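Local coordinates for solute carrier family 15 member 1 (Mus musculus, PDB 5A9D), which takes up di- and tripeptides together with protons in the small intestine, the part here being its extracellular immunoglobulin-like domain, at residues 3-16 / 28-42. Sequence-based numbering, arbitrary orientation.
Sequences NQVQIKVLNIGNNN and LAQMSQTDTFMTFDI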
ATOM      1  N   ASN A   3       6.651  17.462   0.666  1.00 65.02           N
ATOM      2  CA  ASN A   3       7.628  17.324   1.749  1.00 63.31           C
ATOM      3  C   ASN A   3       6.891  17.065   3.107  1.00 61.72           C
ATOM      4  O   ASN A   3       7.550  16.796   4.134  1.00 60.34           O
ATOM      5  CB  ASN A   3       8.482  18.629   1.788  1.00 68.84           C
ATOM      6  CG  ASN A   3       9.410  18.868   2.967  1.00104.93           C
ATOM      7  OD1 ASN A   3       9.274  19.856   3.711  1.00 95.06           O
ATOM      8  ND2 ASN A   3      10.435  18.039   3.100  1.00102.98           N
ATOM      9  N   GLN A   4       5.533  17.156   3.113  1.00 56.45           N
ATOM     10  CA  GLN A   4       4.780  16.990   4.364  1.00 53.23           C
ATOM     11  C   GLN A   4       4.264  15.550   4.584  1.00 48.80           C
ATOM     12  O   GLN A   4       3.912  14.831   3.642  1.00 47.57           O
ATOM     13  CB  GLN A   4       3.662  18.039   4.547  1.00 55.76           C
ATOM     14  CG  GLN A   4       2.381  17.817   3.733  1.00 79.84           C
ATOM     15  CD  GLN A   4       1.287  18.842   3.980  1.00 94.33           C
ATOM     16  OE1 GLN A   4       0.112  18.501   4.215  1.00 79.43           O
ATOM     17  NE2 GLN A   4       1.648  20.126   3.965  1.00 93.27           N
ATOM     18  N   VAL A   5       4.334  15.125   5.828  1.00 39.89           N
ATOM     19  CA  VAL A   5       3.930  13.800   6.278  1.00 37.19           C
ATOM     20  C   VAL A   5       2.662  13.999   7.124  1.00 37.60           C
ATOM     21  O   VAL A   5       2.634  14.879   7.987  1.00 35.76           O
ATOM     22  CB  VAL A   5       5.103  13.152   7.075  1.00 41.15           C
ATOM     23  CG1 VAL A   5       4.638  11.957   7.908  1.00 38.65           C
ATOM     24  CG2 VAL A   5       6.222  12.725   6.119  1.00 41.91           C
ATOM     25  N   GLN A   6       1.586  13.263   6.804  1.00 31.59           N
ATOM     26  CA  GLN A   6       0.349  13.359   7.580  1.00 30.71           C
ATOM     27  C   GLN A   6       0.222  12.097   8.419  1.00 33.40           C
ATOM     28  O   GLN A   6       0.422  10.984   7.917  1.00 30.75           O
ATOM     29  CB  GLN A   6      -0.873  13.576   6.694  1.00 32.75           C
ATOM     30  CG  GLN A   6      -1.043  15.026   6.191  1.00 39.12           C
ATOM     31  CD  GLN A   6      -2.237  15.197   5.264  1.00 51.92           C
ATOM     32  OE1 GLN A   6      -3.208  14.456   5.329  1.00 48.81           O
ATOM     33  NE2 GLN A   6      -2.203  16.162   4.350  1.00 43.25           N
ATOM     34  N   ILE A   7      -0.024  12.274   9.727  1.00 30.76           N
ATOM     35  CA  ILE A   7      -0.141  11.171  10.679  1.00 29.79           C
ATOM     36  C   ILE A   7      -1.388  11.330  11.553  1.00 34.26           C
ATOM     37  O   ILE A   7      -1.576  12.349  12.205  1.00 33.47           O
ATOM     38  CB  ILE A   7       1.132  11.035  11.579  1.00 31.51           C
ATOM     39  CG1 ILE A   7       2.430  11.006  10.738  1.00 33.01           C
ATOM     40  CG2 ILE A   7       1.028   9.796  12.517  1.00 29.06           C
ATOM     41  CD1 ILE A   7       3.768  11.239  11.509  1.00 39.82           C
ATOM     42  N   LYS A   8      -2.167  10.261  11.630  1.00 32.05           N
ATOM     43  CA  LYS A   8      -3.344  10.128  12.492  1.00 32.49           C
ATOM     44  C   LYS A   8      -2.954   9.046  13.489  1.00 32.10           C
ATOM     45  O   LYS A   8      -2.278   8.096  13.116  1.00 31.65           O
ATOM     46  CB  LYS A   8      -4.556   9.676  11.653  1.00 34.65           C
ATOM     47  CG  LYS A   8      -5.805   9.283  12.418  1.00 45.65           C
ATOM     48  CD  LYS A   8      -6.447   8.170  11.641  1.00 56.09           C
ATOM     49  CE  LYS A   8      -7.835   8.482  11.198  1.00 60.21           C
ATOM     50  NZ  LYS A   8      -8.242   7.554  10.125  1.00 61.24           N
ATOM     51  N   VAL A   9      -3.332   9.192  14.746  1.00 28.21           N
ATOM     52  CA  VAL A   9      -3.009   8.165  15.751  1.00 28.21           C
ATOM     53  C   VAL A   9      -4.300   7.448  16.125  1.00 34.54           C
ATOM     54  O   VAL A   9      -5.303   8.103  16.353  1.00 34.52           O
ATOM     55  CB  VAL A   9      -2.305   8.740  17.002  1.00 30.40           C
ATOM     56  CG1 VAL A   9      -1.884   7.614  17.980  1.00 30.38           C
ATOM     57  CG2 VAL A   9      -1.107   9.602  16.608  1.00 29.55           C
ATOM     58  N   LEU A  10      -4.272   6.107  16.168  1.00 31.80           N
ATOM     59  CA  LEU A  10      -5.414   5.320  16.587  1.00 31.86           C
ATOM     60  C   LEU A  10      -4.931   4.374  17.683  1.00 34.65           C
ATOM     61  O   LEU A  10      -4.070   3.516  17.466  1.00 35.01           O
ATOM     62  CB  LEU A  10      -6.068   4.584  15.372  1.00 32.49           C
ATOM     63  CG  LEU A  10      -7.077   3.439  15.638  1.00 37.79           C
ATOM     64  CD1 LEU A  10      -8.322   3.920  16.387  1.00 39.06           C
ATOM     65  CD2 LEU A  10      -7.528   2.780  14.332  1.00 36.79           C
ATOM     66  N   ASN A  11      -5.459   4.584  18.875  1.00 33.25           N
ATOM     67  CA  ASN A  11      -5.172   3.792  20.053  1.00 33.94           C
ATOM     68  C   ASN A  11      -6.124   2.612  20.080  1.00 39.58           C
ATOM     69  O   ASN A  11      -7.314   2.783  20.353  1.00 40.55           O
ATOM     70  CB  ASN A  11      -5.325   4.656  21.307  1.00 29.46           C
ATOM     71  CG  ASN A  11      -4.949   3.933  22.570  1.00 43.10           C
ATOM     72  OD1 ASN A  11      -4.689   2.741  22.570  1.00 35.53           O
ATOM     73  ND2 ASN A  11      -4.933   4.636  23.677  1.00 39.59           N
ATOM     74  N   ILE A  12      -5.591   1.412  19.814  1.00 37.02           N
ATOM     75  CA  ILE A  12      -6.343   0.157  19.769  1.00 38.64           C
ATOM     76  C   ILE A  12      -6.043  -0.754  20.976  1.00 45.64           C
ATOM     77  O   ILE A  12      -6.416  -1.927  20.960  1.00 47.59           O
ATOM     78  CB  ILE A  12      -6.162  -0.575  18.410  1.00 42.34           C
ATOM     79  CG1 ILE A  12      -4.685  -0.960  18.131  1.00 42.21           C
ATOM     80  CG2 ILE A  12      -6.738   0.255  17.282  1.00 42.39           C
ATOM     81  CD1 ILE A  12      -4.494  -1.879  16.909  1.00 43.74           C
ATOM     82  N   GLY A  13      -5.391  -0.201  22.001  1.00 42.88           N
ATOM     83  CA  GLY A  13      -5.084  -0.920  23.241  1.00 45.01           C
ATOM     84  C   GLY A  13      -6.177  -0.721  24.275  1.00 49.76           C
ATOM     85  O   GLY A  13      -7.252  -0.229  23.936  1.00 48.92           O
ATOM     86  N   ASN A  14      -5.927  -1.084  25.535  1.00 47.08           N
ATOM     87  CA  ASN A  14      -6.909  -0.978  26.625  1.00 48.46           C
ATOM     88  C   ASN A  14      -6.602   0.141  27.667  1.00 52.47           C
ATOM     89  O   ASN A  14      -7.168   0.141  28.755  1.00 53.73           O
ATOM     90  CB  ASN A  14      -7.076  -2.340  27.326  1.00 52.96           C
ATOM     91  CG  ASN A  14      -5.806  -2.879  27.944  1.00 81.44           C
ATOM     92  OD1 ASN A  14      -4.824  -2.149  28.179  1.00 64.08           O
ATOM     93  ND2 ASN A  14      -5.794  -4.182  28.224  1.00 81.13           N
ATOM     94  N   ASN A  15      -5.695   1.069  27.338  1.00 47.06           N
ATOM     95  CA  ASN A  15      -5.358   2.145  28.272  1.00 45.78           C
ATOM     96  C   ASN A  15      -5.016   3.456  27.526  1.00 43.87           C
ATOM     97  O   ASN A  15      -4.965   3.485  26.295  1.00 40.59           O
ATOM     98  CB  ASN A  15      -4.206   1.698  29.234  1.00 46.41           C
ATOM     99  CG  ASN A  15      -2.820   1.529  28.615  1.00 66.59           C
ATOM    100  OD1 ASN A  15      -2.606   1.597  27.392  1.00 61.05           O
ATOM    101  ND2 ASN A  15      -1.837   1.266  29.456  1.00 67.35           N
ATOM    102  N   ASN A  16      -4.761   4.528  28.291  1.00 38.22           N
ATOM    103  CA  ASN A  16      -4.342   5.810  27.750  1.00 36.38           C
ATOM    104  C   ASN A  16      -2.929   5.694  27.201  1.00 39.22           C
ATOM    105  O   ASN A  16      -2.077   5.123  27.852  1.00 39.94           O
ATOM    106  CB  ASN A  16      -4.350   6.879  28.845  1.00 38.84           C
ATOM    107  CG  ASN A  16      -5.724   7.332  29.276  1.00 48.03           C
ATOM    108  OD1 ASN A  16      -6.749   7.044  28.646  1.00 39.49           O
ATOM    109  ND2 ASN A  16      -5.769   8.018  30.389  1.00 32.49           N
ATOM    110  N   LEU A  28      -4.298   9.810  23.969  1.00 30.01           N
ATOM    111  CA  LEU A  28      -5.569   9.244  23.542  1.00 30.20           C
ATOM    112  C   LEU A  28      -6.069   8.210  24.517  1.00 36.30           C
ATOM    113  O   LEU A  28      -5.312   7.328  24.945  1.00 35.21           O
ATOM    114  CB  LEU A  28      -5.373   8.517  22.164  1.00 29.91           C
ATOM    115  CG  LEU A  28      -5.182   9.366  20.947  1.00 33.85           C
ATOM    116  CD1 LEU A  28      -4.839   8.480  19.793  1.00 31.96           C
ATOM    117  CD2 LEU A  28      -6.480  10.138  20.621  1.00 37.77           C
ATOM    118  N   ALA A  29      -7.383   8.219  24.758  1.00 35.38           N
ATOM    119  CA  ALA A  29      -8.003   7.152  25.524  1.00 35.65           C
ATOM    120  C   ALA A  29      -7.989   5.859  24.643  1.00 37.40           C
ATOM    121  O   ALA A  29      -7.776   5.915  23.424  1.00 35.97           O
ATOM    122  CB  ALA A  29      -9.441   7.539  25.865  1.00 36.74           C
ATOM    123  N   GLN A  30      -8.206   4.712  25.267  1.00 36.54           N
ATOM    124  CA  GLN A  30      -8.320   3.424  24.572  1.00 38.48           C
ATOM    125  C   GLN A  30      -9.471   3.493  23.557  1.00 42.22           C
ATOM    126  O   GLN A  30     -10.476   4.174  23.791  1.00 40.60           O
ATOM    127  CB  GLN A  30      -8.629   2.311  25.592  1.00 42.17           C
ATOM    128  CG  GLN A  30      -9.914   2.533  26.426  1.00 44.29           C
ATOM    129  CD  GLN A  30      -9.636   3.236  27.766  1.00 77.49           C
ATOM    130  OE1 GLN A  30      -8.796   4.177  27.900  1.00 52.31           O
ATOM    131  NE2 GLN A  30     -10.359   2.796  28.799  1.00 87.78           N
ATOM    132  N   MET A  31      -9.318   2.796  22.431  1.00 41.31           N
ATOM    133  CA  MET A  31     -10.338   2.736  21.374  1.00 41.19           C
ATOM    134  C   MET A  31     -10.741   4.117  20.881  1.00 42.89           C
ATOM    135  O   MET A  31     -11.928   4.425  20.834  1.00 45.22           O
ATOM    136  CB  MET A  31     -11.557   1.889  21.814  1.00 45.74           C
ATOM    137  CG  MET A  31     -11.231   0.437  22.052  1.00 51.25           C
ATOM    138  SD  MET A  31     -10.698  -0.371  20.512  1.00 56.84           S
ATOM    139  CE  MET A  31      -9.684  -1.642  21.179  1.00 55.72           C
ATOM    140  N   SER A  32      -9.749   4.979  20.612  1.00 35.77           N
ATOM    141  CA  SER A  32      -9.993   6.330  20.126  1.00 33.99           C
ATOM    142  C   SER A  32      -8.887   6.740  19.168  1.00 37.59           C
ATOM    143  O   SER A  32      -7.781   6.202  19.223  1.00 34.85           O
ATOM    144  CB  SER A  32     -10.124   7.327  21.285  1.00 36.13           C
ATOM    145  OG  SER A  32      -8.862   7.707  21.803  1.00 39.85           O
ATOM    146  N   GLN A  33      -9.181   7.719  18.313  1.00 34.46           N
ATOM    147  CA  GLN A  33      -8.217   8.236  17.371  1.00 32.94           C
ATOM    148  C   GLN A  33      -8.172   9.761  17.380  1.00 37.83           C
ATOM    149  O   GLN A  33      -9.111  10.391  17.861  1.00 35.33           O
ATOM    150  CB  GLN A  33      -8.534   7.725  15.961  1.00 33.49           C
ATOM    151  CG  GLN A  33      -9.900   8.162  15.412  1.00 35.36           C
ATOM    152  CD  GLN A  33     -10.134   7.652  14.012  1.00 53.24           C
ATOM    153  OE1 GLN A  33      -9.543   6.670  13.576  1.00 44.47           O
ATOM    154  NE2 GLN A  33     -11.026   8.272  13.268  1.00 46.28           N
ATOM    155  N   THR A  34      -7.129  10.350  16.765  1.00 35.29           N
ATOM    156  CA  THR A  34      -7.073  11.806  16.626  1.00 35.88           C
ATOM    157  C   THR A  34      -8.114  12.136  15.551  1.00 41.24           C
ATOM    158  O   THR A  34      -8.253  11.373  14.596  1.00 39.22           O
ATOM    159  CB  THR A  34      -5.663  12.270  16.215  1.00 35.29           C
ATOM    160  OG1 THR A  34      -5.280  11.542  15.056  1.00 29.22           O
ATOM    161  CG2 THR A  34      -4.639  12.095  17.332  1.00 30.40           C
ATOM    162  N   ASP A  35      -8.872  13.210  15.726  1.00 41.72           N
ATOM    163  CA  ASP A  35      -9.925  13.584  14.766  1.00 46.32           C
ATOM    164  C   ASP A  35      -9.387  14.024  13.411  1.00 53.01           C
ATOM    165  O   ASP A  35     -10.121  13.988  12.427  1.00 58.20           O
ATOM    166  CB  ASP A  35     -10.897  14.634  15.347  1.00 51.88           C
ATOM    167  CG  ASP A  35     -10.305  15.746  16.206  1.00 74.08           C
ATOM    168  OD1 ASP A  35      -9.190  16.233  15.871  1.00 74.21           O
ATOM    169  OD2 ASP A  35     -10.994  16.185  17.172  1.00 84.23           O
ATOM    170  N   THR A  36      -8.107  14.430  13.359  1.00 45.23           N
ATOM    171  CA  THR A  36      -7.475  14.882  12.125  1.00 45.04           C
ATOM    172  C   THR A  36      -6.133  14.186  11.934  1.00 45.43           C
ATOM    173  O   THR A  36      -5.602  13.524  12.846  1.00 43.71           O
ATOM    174  CB  THR A  36      -7.225  16.424  12.148  1.00 59.25           C
ATOM    175  OG1 THR A  36      -6.215  16.735  13.121  1.00 60.44           O
ATOM    176  CG2 THR A  36      -8.495  17.252  12.375  1.00 57.87           C
ATOM    177  N   PHE A  37      -5.578  14.363  10.741  1.00 39.33           N
ATOM    178  CA  PHE A  37      -4.237  13.948  10.427  1.00 37.89           C
ATOM    179  C   PHE A  37      -3.403  15.152  10.849  1.00 45.09           C
ATOM    180  O   PHE A  37      -3.740  16.280  10.501  1.00 47.84           O
ATOM    181  CB  PHE A  37      -4.091  13.718   8.906  1.00 38.45           C
ATOM    182  CG  PHE A  37      -4.586  12.364   8.435  1.00 38.90           C
ATOM    183  CD1 PHE A  37      -3.770  11.240   8.510  1.00 37.44           C
ATOM    184  CD2 PHE A  37      -5.872  12.216   7.918  1.00 42.44           C
ATOM    185  CE1 PHE A  37      -4.239   9.987   8.107  1.00 38.00           C
ATOM    186  CE2 PHE A  37      -6.329  10.968   7.491  1.00 43.40           C
ATOM    187  CZ  PHE A  37      -5.507   9.864   7.580  1.00 39.38           C
ATOM    188  N   MET A  38      -2.379  14.939  11.658  1.00 40.81           N
ATOM    189  CA  MET A  38      -1.458  16.019  12.017  1.00 40.71           C
ATOM    190  C   MET A  38      -0.408  16.069  10.898  1.00 45.21           C
ATOM    191  O   MET A  38      -0.045  15.017  10.366  1.00 44.16           O
ATOM    192  CB  MET A  38      -0.818  15.724  13.364  1.00 42.46           C
ATOM    193  CG  MET A  38      -1.824  15.807  14.495  1.00 46.18           C
ATOM    194  SD  MET A  38      -1.206  14.966  15.945  1.00 50.27           S
ATOM    195  CE  MET A  38      -1.498  13.275  15.498  1.00 45.08           C
ATOM    196  N   THR A  39       0.030  17.271  10.510  1.00 43.08           N
ATOM    197  CA  THR A  39       0.982  17.485   9.423  1.00 43.24           C
ATOM    198  C   THR A  39       2.368  17.892   9.934  1.00 44.62           C
ATOM    199  O   THR A  39       2.462  18.730  10.818  1.00 45.37           O
ATOM    200  CB  THR A  39       0.398  18.529   8.463  1.00 60.06           C
ATOM    201  OG1 THR A  39      -0.896  18.109   8.032  1.00 59.62           O
ATOM    202  CG2 THR A  39       1.271  18.757   7.264  1.00 62.03           C
ATOM    203  N   PHE A  40       3.438  17.336   9.356  1.00 40.67           N
ATOM    204  CA  PHE A  40       4.832  17.637   9.748  1.00 42.17           C
ATOM    205  C   PHE A  40       5.724  17.728   8.549  1.00 47.84           C
ATOM    206  O   PHE A  40       5.467  17.043   7.556  1.00 46.38           O
ATOM    207  CB  PHE A  40       5.384  16.495  10.633  1.00 43.51           C
ATOM    208  CG  PHE A  40       4.555  16.170  11.858  1.00 44.31           C
ATOM    209  CD1 PHE A  40       4.768  16.844  13.060  1.00 48.41           C
ATOM    210  CD2 PHE A  40       3.562  15.193  11.810  1.00 45.15           C
ATOM    211  CE1 PHE A  40       4.008  16.545  14.192  1.00 47.95           C
ATOM    212  CE2 PHE A  40       2.781  14.904  12.945  1.00 47.80           C
ATOM    213  CZ  PHE A  40       3.005  15.590  14.126  1.00 45.77           C
ATOM    214  N   ASP A  41       6.819  18.505   8.648  1.00 48.98           N
ATOM    215  CA  ASP A  41       7.862  18.544   7.620  1.00 51.04           C
ATOM    216  C   ASP A  41       8.744  17.357   7.986  1.00 52.94           C
ATOM    217  O   ASP A  41       9.116  17.227   9.169  1.00 50.66           O
ATOM    218  CB  ASP A  41       8.682  19.843   7.690  1.00 58.32           C
ATOM    219  CG  ASP A  41       7.908  21.092   7.319  1.00 81.19           C
ATOM    220  OD1 ASP A  41       7.159  21.053   6.308  1.00 82.16           O
ATOM    221  OD2 ASP A  41       8.092  22.121   7.998  1.00 95.27           O
ATOM    222  N   ILE A  42       9.025  16.470   7.000  1.00 48.89           N
ATOM    223  CA  ILE A  42       9.800  15.237   7.164  1.00 48.81           C
ATOM    224  C   ILE A  42      11.136  15.472   7.916  1.00 55.64           C
ATOM    225  O   ILE A  42      11.478  14.673   8.788  1.00 53.92           O
ATOM    226  CB  ILE A  42       9.997  14.454   5.814  1.00 51.77           C
ATOM    227  CG1 ILE A  42      10.587  13.042   6.029  1.00 53.13           C
ATOM    228  CG2 ILE A  42      10.829  15.217   4.759  1.00 52.15           C
ATOM    229  CD1 ILE A  42       9.698  12.022   6.525  1.00 60.33           C
TER
HETATM  230  O   HOH W   1      -8.850   5.156  11.427  1.00 42.48           O
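Val-5 pairs with Phe-40, and Ile-7 with Met-38, through reciprocal backbone hydrogen bonds that join strand 4-11 antiparallel to strand 32-41, an outermost strand within this chain of a mixed sheet. The register shifts by two before Leu-10 meets Gln-33; between, Val-9 N bonds to Thr-34 OG1 (3.1 Å). Threonine suits this place: its hydroxyl accepts where a backbone carbonyl otherwise would, and donates to Thr-36 O. A G1 bulge, Met-31 and Ser-32 both facing Asn-11, ends the second ladder.

With CG anti to the backbone N (chi1 -176°), the buried amide of Asn-11 reaches into the turn: Asn-11 OD1 accepts from Gly-13 N in an Asx turn, and Asn-11 ND2 donates to Asn-15 O (2.9 Å) and, from above the carbonyl plane, to Leu-28 O (3.0 Å). A leucine here would probably leave these backbone groups without their mates.

Branched and aromatic side chains suit the face toward strands 17-21 and 24-28: buried Val-9 CG1 meets Leu-28 CD1 (3.6 Å), and Ile-7 CD1 touches Phe-40 CD2 (4.0 Å), the Phe-40 ring stacking with Phe-21. On the other face aliphatic Lys-8 CB makes a CH-pi contact with the Phe-37 ring (4.0 Å to its centroid), while NZ reaches Gln-33 OE1 through a water. One face is thus consistent with an immunoglobulin-like sandwich core; the other, mixed in character, meets the second subunit, whose Asp-184 makes a long, weak ion pair with Lys-8.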